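Side-chain contacts in aminopeptidase N (PDB 5DLL), which probably releases N-terminal amino acids, preferably alanine, from peptides as a zinc-dependent aminopeptidase of the M1 family: residues A[46-51]-A[141-146]; A[93-98]-A[102-107]. All blocks are in the same frame, centred on the assembly; numbering follows the deposited sequence.

Interaction 1: residues A[46-51]-A[141-146]. With NA (sodium ion), chain R.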
ATOM      1  N   ALA A  46      -7.284   8.777  35.161  1.00 37.48           N
ATOM      2  CA  ALA A  46      -7.501   9.672  34.023  1.00 36.68           C
ATOM      3  C   ALA A  46      -8.384  10.855  34.391  1.00 40.67           C
ATOM      4  O   ALA A  46      -9.512  10.673  34.852  1.00 37.22           O
ATOM      5  CB  ALA A  46      -8.111   8.917  32.852  1.00 33.19           C
ATOM      6  N   ASN A  47      -7.863  12.061  34.172  1.00 44.71           N
ATOM      7  CA  ASN A  47      -8.613  13.290  34.390  1.00 46.79           C
ATOM      8  C   ASN A  47      -9.058  13.863  33.059  1.00 41.98           C
ATOM      9  O   ASN A  47      -8.242  14.370  32.293  1.00 48.64           O
ATOM     10  CB  ASN A  47      -7.762  14.318  35.127  1.00 53.91           C
ATOM     11  CG  ASN A  47      -7.721  14.079  36.615  1.00 51.91           C
ATOM     12  OD1 ASN A  47      -8.128  14.933  37.395  1.00 64.54           O
ATOM     13  ND2 ASN A  47      -7.223  12.918  37.020  1.00 55.71           N
ATOM     14  N   LEU A  48     -10.356  13.781  32.797  1.00 41.46           N
ATOM     15  CA  LEU A  48     -10.938  14.242  31.546  1.00 39.61           C
ATOM     16  C   LEU A  48     -11.588  15.588  31.784  1.00 40.27           C
ATOM     17  O   LEU A  48     -12.512  15.695  32.594  1.00 35.59           O
ATOM     18  CB  LEU A  48     -11.996  13.247  31.048  1.00 39.98           C
ATOM     19  CG  LEU A  48     -11.501  12.032  30.258  1.00 40.21           C
ATOM     20  CD1 LEU A  48     -10.236  11.438  30.855  1.00 43.32           C
ATOM     21  CD2 LEU A  48     -12.599  10.982  30.166  1.00 42.24           C
ATOM     22  N   TYR A  49     -11.104  16.612  31.084  1.00 44.15           N
ATOM     23  CA  TYR A  49     -11.664  17.958  31.199  1.00 44.70           C
ATOM     24  C   TYR A  49     -12.656  18.170  30.070  1.00 41.86           C
ATOM     25  O   TYR A  49     -12.283  18.437  28.935  1.00 40.84           O
ATOM     26  CB  TYR A  49     -10.556  19.005  31.225  1.00 42.46           C
ATOM     27  CG  TYR A  49      -9.672  18.829  32.439  1.00 42.49           C
ATOM     28  CD1 TYR A  49      -9.996  19.423  33.649  1.00 44.59           C
ATOM     29  CD2 TYR A  49      -8.541  18.028  32.388  1.00 41.97           C
ATOM     30  CE1 TYR A  49      -9.200  19.245  34.769  1.00 43.16           C
ATOM     31  CE2 TYR A  49      -7.745  17.844  33.502  1.00 40.32           C
ATOM     32  CZ  TYR A  49      -8.078  18.456  34.686  1.00 39.82           C
ATOM     33  OH  TYR A  49      -7.279  18.271  35.786  1.00 44.82           O
ATOM     34  N   ILE A  50     -13.930  18.035  30.423  1.00 45.00           N
ATOM     35  CA  ILE A  50     -15.016  17.868  29.470  1.00 43.28           C
ATOM     36  C   ILE A  50     -15.902  19.110  29.437  1.00 45.49           C
ATOM     37  O   ILE A  50     -16.094  19.779  30.456  1.00 45.07           O
ATOM     38  CB  ILE A  50     -15.865  16.636  29.864  1.00 40.04           C
ATOM     39  CG1 ILE A  50     -14.990  15.375  29.897  1.00 39.19           C
ATOM     40  CG2 ILE A  50     -17.038  16.446  28.912  1.00 40.20           C
ATOM     41  CD1 ILE A  50     -15.587  14.238  30.697  1.00 43.91           C
ATOM     42  N   VAL A  51     -16.449  19.402  28.260  1.00 50.02           N
ATOM     43  CA  VAL A  51     -17.336  20.549  28.078  1.00 49.55           C
ATOM     44  C   VAL A  51     -18.502  20.203  27.145  1.00 46.60           C
ATOM     45  O   VAL A  51     -18.349  19.429  26.200  1.00 39.37           O
ATOM     46  CB  VAL A  51     -16.555  21.774  27.548  1.00 51.43           C
ATOM     47  CG1 VAL A  51     -16.119  21.571  26.102  1.00 50.22           C
ATOM     48  CG2 VAL A  51     -17.383  23.042  27.696  1.00 60.23           C
ATOM     49  N   THR A 141      -8.962   3.035  29.203  1.00 36.33           N
ATOM     50  CA  THR A 141      -9.779   3.732  30.194  1.00 37.74           C
ATOM     51  C   THR A 141     -11.042   4.219  29.495  1.00 34.80           C
ATOM     52  O   THR A 141     -11.166   4.080  28.276  1.00 33.64           O
ATOM     53  CB  THR A 141      -9.006   4.885  30.892  1.00 42.32           C
ATOM     54  OG1 THR A 141      -9.613   5.208  32.159  1.00 50.16           O
ATOM     55  CG2 THR A 141      -8.935   6.128  30.009  1.00 43.28           C
ATOM     56  N   TYR A 142     -11.976   4.762  30.272  1.00 37.25           N
ATOM     57  CA  TYR A 142     -13.269   5.206  29.749  1.00 41.33           C
ATOM     58  C   TYR A 142     -13.109   6.533  29.019  1.00 43.23           C
ATOM     59  O   TYR A 142     -12.626   7.507  29.597  1.00 57.44           O
ATOM     60  CB  TYR A 142     -14.301   5.356  30.873  1.00 42.55           C
ATOM     61  CG  TYR A 142     -14.868   4.047  31.392  1.00 43.45           C
ATOM     62  CD1 TYR A 142     -15.915   3.411  30.733  1.00 43.75           C
ATOM     63  CD2 TYR A 142     -14.371   3.456  32.550  1.00 43.84           C
ATOM     64  CE1 TYR A 142     -16.442   2.218  31.206  1.00 48.33           C
ATOM     65  CE2 TYR A 142     -14.894   2.263  33.030  1.00 44.37           C
ATOM     66  CZ  TYR A 142     -15.929   1.649  32.357  1.00 45.21           C
ATOM     67  OH  TYR A 142     -16.455   0.466  32.828  1.00 46.67           O
ATOM     68  N   TYR A 143     -13.528   6.562  27.758  1.00 42.80           N
ATOM     69  CA  TYR A 143     -13.309   7.713  26.883  1.00 41.07           C
ATOM     70  C   TYR A 143     -14.449   7.866  25.867  1.00 42.99           C
ATOM     71  O   TYR A 143     -15.294   6.978  25.733  1.00 41.62           O
ATOM     72  CB  TYR A 143     -11.981   7.527  26.143  1.00 38.98           C
ATOM     73  CG  TYR A 143     -11.316   8.822  25.741  1.00 41.33           C
ATOM     74  CD1 TYR A 143     -10.711   9.636  26.696  1.00 39.64           C
ATOM     75  CD2 TYR A 143     -11.285   9.235  24.410  1.00 40.82           C
ATOM     76  CE1 TYR A 143     -10.101  10.824  26.341  1.00 38.37           C
ATOM     77  CE2 TYR A 143     -10.679  10.427  24.048  1.00 37.42           C
ATOM     78  CZ  TYR A 143     -10.086  11.213  25.019  1.00 37.21           C
ATOM     79  OH  TYR A 143      -9.480  12.398  24.680  1.00 42.11           O
ATOM     80  N   LEU A 144     -14.478   8.999  25.168  1.00 40.69           N
ATOM     81  CA  LEU A 144     -15.296   9.138  23.958  1.00 39.96           C
ATOM     82  C   LEU A 144     -14.455   8.665  22.769  1.00 38.83           C
ATOM     83  O   LEU A 144     -13.843   9.464  22.056  1.00 35.30           O
ATOM     84  CB  LEU A 144     -15.761  10.581  23.760  1.00 40.60           C
ATOM     85  CG  LEU A 144     -16.863  11.063  24.708  1.00 43.42           C
ATOM     86  CD1 LEU A 144     -16.980  12.578  24.645  1.00 43.72           C
ATOM     87  CD2 LEU A 144     -18.202  10.403  24.398  1.00 42.45           C
ATOM     88  N   ASP A 145     -14.432   7.348  22.576  1.00 38.58           N
ATOM     89  CA  ASP A 145     -13.517   6.709  21.643  1.00 38.84           C
ATOM     90  C   ASP A 145     -14.011   6.851  20.197  1.00 41.60           C
ATOM     91  O   ASP A 145     -14.420   5.880  19.546  1.00 44.04           O
ATOM     92  CB  ASP A 145     -13.323   5.244  22.047  1.00 39.80           C
ATOM     93  CG  ASP A 145     -12.239   4.549  21.255  1.00 43.99           C
ATOM     94  OD1 ASP A 145     -11.657   5.164  20.333  1.00 56.72           O
ATOM     95  OD2 ASP A 145     -11.973   3.372  21.557  1.00 44.65           O
ATOM     96  N   ARG A 146     -13.950   8.086  19.710  1.00 39.24           N
ATOM     97  CA  ARG A 146     -14.367   8.436  18.358  1.00 37.04           C
ATOM     98  C   ARG A 146     -13.449   9.551  17.869  1.00 37.69           C
ATOM     99  O   ARG A 146     -13.012  10.390  18.665  1.00 35.52           O
ATOM    100  CB  ARG A 146     -15.833   8.887  18.328  1.00 35.47           C
ATOM    101  CG  ARG A 146     -16.160  10.012  19.297  1.00 34.35           C
ATOM    102  CD  ARG A 146     -17.656  10.227  19.426  1.00 36.00           C
ATOM    103  NE  ARG A 146     -18.247  10.846  18.240  1.00 40.05           N
ATOM    104  CZ  ARG A 146     -19.551  11.080  18.081  1.00 42.01           C
ATOM    105  NH1 ARG A 146     -20.423  10.739  19.024  1.00 39.61           N
ATOM    106  NH2 ARG A 146     -19.992  11.650  16.964  1.00 43.75           N
TER
HETATM  107 NA    NA R 917      -9.143   5.817  34.481  1.00 56.96          NA

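Interaction 2: residues A[93-98]-A[102-107]. With NA (sodium ion), chain R.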
ATOM      1  N   LEU A  93     -20.072   3.604  30.029  1.00 42.03           N
ATOM      2  CA  LEU A  93     -20.321   4.187  31.346  1.00 42.08           C
ATOM      3  C   LEU A  93     -21.194   5.427  31.173  1.00 42.64           C
ATOM      4  O   LEU A  93     -20.768   6.413  30.575  1.00 37.33           O
ATOM      5  CB  LEU A  93     -19.012   4.543  32.046  1.00 42.66           C
ATOM      6  CG  LEU A  93     -19.122   5.002  33.510  1.00 50.23           C
ATOM      7  CD1 LEU A  93     -17.804   4.779  34.238  1.00 58.10           C
ATOM      8  CD2 LEU A  93     -19.559   6.458  33.645  1.00 49.45           C
ATOM      9  N   ILE A  94     -22.413   5.372  31.704  1.00 49.42           N
ATOM     10  CA  ILE A  94     -23.420   6.407  31.472  1.00 50.67           C
ATOM     11  C   ILE A  94     -23.638   7.267  32.718  1.00 48.32           C
ATOM     12  O   ILE A  94     -23.772   6.750  33.826  1.00 54.26           O
ATOM     13  CB  ILE A  94     -24.756   5.774  31.017  1.00 54.22           C
ATOM     14  CG1 ILE A  94     -24.501   4.857  29.809  1.00 54.22           C
ATOM     15  CG2 ILE A  94     -25.793   6.850  30.698  1.00 53.80           C
ATOM     16  CD1 ILE A  94     -25.744   4.379  29.092  1.00 58.52           C
ATOM     17  N   ILE A  95     -23.667   8.583  32.520  1.00 48.87           N
ATOM     18  CA  ILE A  95     -23.917   9.543  33.594  1.00 46.19           C
ATOM     19  C   ILE A  95     -24.928  10.580  33.119  1.00 47.41           C
ATOM     20  O   ILE A  95     -24.698  11.254  32.116  1.00 51.69           O
ATOM     21  CB  ILE A  95     -22.634  10.293  34.010  1.00 45.57           C
ATOM     22  CG1 ILE A  95     -21.471   9.313  34.217  1.00 46.18           C
ATOM     23  CG2 ILE A  95     -22.896  11.123  35.265  1.00 44.74           C
ATOM     24  CD1 ILE A  95     -20.145   9.981  34.508  1.00 45.94           C
ATOM     25  N   ASN A  96     -26.031  10.715  33.851  1.00 51.11           N
ATOM     26  CA  ASN A  96     -27.069  11.690  33.528  1.00 56.08           C
ATOM     27  C   ASN A  96     -26.877  13.036  34.231  1.00 59.25           C
ATOM     28  O   ASN A  96     -26.182  13.130  35.248  1.00 50.30           O
ATOM     29  CB  ASN A  96     -28.440  11.120  33.882  1.00 60.19           C
ATOM     30  CG  ASN A  96     -28.786   9.896  33.060  1.00 60.16           C
ATOM     31  OD1 ASN A  96     -28.717   9.919  31.832  1.00 60.75           O
ATOM     32  ND2 ASN A  96     -29.162   8.820  33.735  1.00 59.49           N
ATOM     33  N   ASN A  97     -27.498  14.071  33.664  1.00 61.29           N
ATOM     34  CA  ASN A  97     -27.524  15.416  34.249  1.00 63.40           C
ATOM     35  C   ASN A  97     -26.150  15.939  34.660  1.00 63.38           C
ATOM     36  O   ASN A  97     -25.969  16.417  35.782  1.00 61.29           O
ATOM     37  CB  ASN A  97     -28.480  15.450  35.442  1.00 63.13           C
ATOM     38  CG  ASN A  97     -29.828  14.848  35.117  1.00 68.00           C
ATOM     39  OD1 ASN A  97     -30.355  14.027  35.870  1.00 65.49           O
ATOM     40  ND2 ASN A  97     -30.389  15.238  33.978  1.00 68.26           N
ATOM     41  N   VAL A  98     -25.192  15.839  33.741  1.00 56.70           N
ATOM     42  CA  VAL A  98     -23.851  16.368  33.966  1.00 51.69           C
ATOM     43  C   VAL A  98     -23.852  17.872  33.693  1.00 53.10           C
ATOM     44  O   VAL A  98     -24.720  18.358  32.964  1.00 57.05           O
ATOM     45  CB  VAL A  98     -22.786  15.673  33.084  1.00 52.87           C
ATOM     46  CG1 VAL A  98     -22.824  14.164  33.280  1.00 50.71           C
ATOM     47  CG2 VAL A  98     -22.958  16.026  31.610  1.00 58.24           C
ATOM     48  N   PHE A 102     -16.939  20.473  33.307  1.00 56.43           N
ATOM     49  CA  PHE A 102     -16.518  19.694  34.478  1.00 52.56           C
ATOM     50  C   PHE A 102     -15.272  18.840  34.233  1.00 50.02           C
ATOM     51  O   PHE A 102     -14.863  18.615  33.093  1.00 46.31           O
ATOM     52  CB  PHE A 102     -17.667  18.795  34.959  1.00 46.39           C
ATOM     53  CG  PHE A 102     -18.093  17.750  33.955  1.00 44.96           C
ATOM     54  CD1 PHE A 102     -18.945  18.076  32.907  1.00 44.93           C
ATOM     55  CD2 PHE A 102     -17.655  16.436  34.067  1.00 48.11           C
ATOM     56  CE1 PHE A 102     -19.343  17.122  31.987  1.00 38.41           C
ATOM     57  CE2 PHE A 102     -18.057  15.474  33.151  1.00 41.91           C
ATOM     58  CZ  PHE A 102     -18.899  15.821  32.108  1.00 38.87           C
ATOM     59  N   VAL A 103     -14.685  18.367  35.328  1.00 48.51           N
ATOM     60  CA  VAL A 103     -13.572  17.425  35.279  1.00 44.74           C
ATOM     61  C   VAL A 103     -14.039  16.078  35.840  1.00 48.07           C
ATOM     62  O   VAL A 103     -14.666  16.019  36.903  1.00 51.31           O
ATOM     63  CB  VAL A 103     -12.311  17.949  36.020  1.00 44.20           C
ATOM     64  CG1 VAL A 103     -12.659  18.623  37.340  1.00 46.80           C
ATOM     65  CG2 VAL A 103     -11.302  16.828  36.241  1.00 41.85           C
ATOM     66  N   LEU A 104     -13.740  15.005  35.111  1.00 42.03           N
ATOM     67  CA  LEU A 104     -14.116  13.661  35.512  1.00 41.51           C
ATOM     68  C   LEU A 104     -12.880  12.793  35.716  1.00 40.81           C
ATOM     69  O   LEU A 104     -12.164  12.502  34.762  1.00 51.71           O
ATOM     70  CB  LEU A 104     -15.008  13.037  34.442  1.00 45.76           C
ATOM     71  CG  LEU A 104     -15.490  11.612  34.717  1.00 48.97           C
ATOM     72  CD1 LEU A 104     -16.321  11.563  35.989  1.00 53.21           C
ATOM     73  CD2 LEU A 104     -16.280  11.079  33.531  1.00 50.91           C
ATOM     74  N   GLN A 105     -12.641  12.376  36.957  1.00 41.29           N
ATOM     75  CA  GLN A 105     -11.540  11.476  37.271  1.00 42.31           C
ATOM     76  C   GLN A 105     -12.031  10.043  37.401  1.00 42.13           C
ATOM     77  O   GLN A 105     -12.972   9.784  38.140  1.00 39.07           O
ATOM     78  CB  GLN A 105     -10.862  11.888  38.578  1.00 52.74           C
ATOM     79  CG  GLN A 105      -9.681  10.999  38.952  1.00 62.63           C
ATOM     80  CD  GLN A 105      -9.041  11.383  40.265  1.00 72.95           C
ATOM     81  OE1 GLN A 105      -9.083  12.540  40.677  1.00 88.41           O
ATOM     82  NE2 GLN A 105      -8.440  10.407  40.934  1.00 86.33           N
ATOM     83  N   THR A 106     -11.374   9.121  36.697  1.00 45.79           N
ATOM     84  CA  THR A 106     -11.627   7.686  36.845  1.00 43.43           C
ATOM     85  C   THR A 106     -10.316   6.947  37.080  1.00 42.69           C
ATOM     86  O   THR A 106      -9.365   7.116  36.310  1.00 49.15           O
ATOM     87  CB  THR A 106     -12.277   7.059  35.585  1.00 47.35           C
ATOM     88  OG1 THR A 106     -11.307   6.959  34.521  1.00 59.20           O
ATOM     89  CG2 THR A 106     -13.489   7.863  35.126  1.00 45.88           C
ATOM     90  N   VAL A 107     -10.276   6.118  38.120  1.00 42.64           N
ATOM     91  CA  VAL A 107      -9.214   5.121  38.269  1.00 40.65           C
ATOM     92  C   VAL A 107      -9.754   3.780  37.792  1.00 38.87           C
ATOM     93  O   VAL A 107     -10.872   3.403  38.135  1.00 41.64           O
ATOM     94  CB  VAL A 107      -8.715   4.989  39.721  1.00 39.52           C
ATOM     95  CG1 VAL A 107      -7.598   3.957  39.806  1.00 37.23           C
ATOM     96  CG2 VAL A 107      -8.241   6.339  40.243  1.00 41.53           C
TER
HETATM   97 NA    NA R 917      -9.143   5.817  34.481  1.00 56.96          NA

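Interaction 1: residues A[46-51]-A[141-146]
The backbones are well separated and draw apart along the contact, from 7.4 Å between the CA atoms of A46 and T141 to 8.4 Å between those of L48 and Y143, so side chains must make up the distance. Alternation along the strand selects them: A46 and L48 both start their side chains toward 141-146. At the near end, the methyl of A46 sits across both branches of T141, its CB lying 4.1 Å from CG2. The other branch, OG1, stands anti to the backbone N (chi1 -158°) and is 2.4 Å from the sodium ion. One threonine therefore presents a methyl to the strand and an oxygen to the metal; V44 O and T106 supply the other protein ligands. Strand 42-52 belongs to the large mixed sheet of the N-terminal domain, between strands 26-36 and 101-110, while 141-146 is irregular chain laid against one face of that sheet. Further along, L48 reaches over with a single branch: CD2 is 3.5 Å from the backbone O of Y142 and 4.2 Å from CD1 of Y143. Its approach to the Y143 ring is oblique, and the contact there is apolar. CG of L48 lies anti to the carbonyl carbon (chi1 -83°), from where CD2 extends to the loop. The tyrosine is held from other directions as well, its OH hydrogen-bonded to T31 OG1 and its ring meeting F137 edge-to-face. The Y143 side chain also packs on A151 and F153 of strand 150-160.

Interaction 2: residues A[93-98]-A[102-107]
I95 and V98 carry the first segment's side of this contact, meeting L104 and F102 respectively. The segment starts as the end of strand 92-95, where L93 starts its side chain toward 102-107 but stays beyond close contact and packs on L71, I74 and Y142. I95, two residues on and on the same side of the strand, makes the first close approach: its CD1 meets CD2 of L104 tip to tip at 4.1 Å. CG of L104 stands anti to the backbone N (chi1 180°), which extends its CD2 toward the isoleucine. The pair bridges two layers, because strand 92-95 is the middle strand of a three-stranded antiparallel sheet, whereas 101-110 belongs to the large mixed sheet of the N-terminal domain. L62 and L64, on the neighbouring strand of the smaller sheet, also pack on L104. After I95 the strand gives way to a turn, with N97 in the left-handed region (phi 50°, psi 50°), and the chain comes round to V98. There CG2 lies 3.8 Å from CE1 of F102 and CB lies 4.0 Å from its CZ, an oblique approach to the far end of the ring; I50, L62 and L76 touch F102 from elsewhere. Beyond these pairs, T106 chelates the sodium ion through its backbone O and its OG1. With methyl, methine and aromatic carbons alone meeting between the segments, cohesion here rests on van der Waals contact and burial of apolar surface, without directional bonds across it.

In the fold
Both contacts are buried and lie in the N-terminal domain, their centres about 9 Å apart, away from the zinc site. They share the large mixed sheet: strands 42-52 and 101-110 are antiparallel neighbours, with L48 O 2.9 Å from L104 N and I50 N 2.9 Å from F102 O, probable hydrogen bonds. In both, the touching between segments is largely apolar. Interaction 1 lays irregular chain on this sheet; interaction 2 differs in joining it to a second sheet. Sodium links them, 141-146 giving one ligand and 102-107 two, with OG1 of T141 3.4 Å from OG1 of T106. In sequence, interaction 2 lies inside the loop that interaction 1 closes.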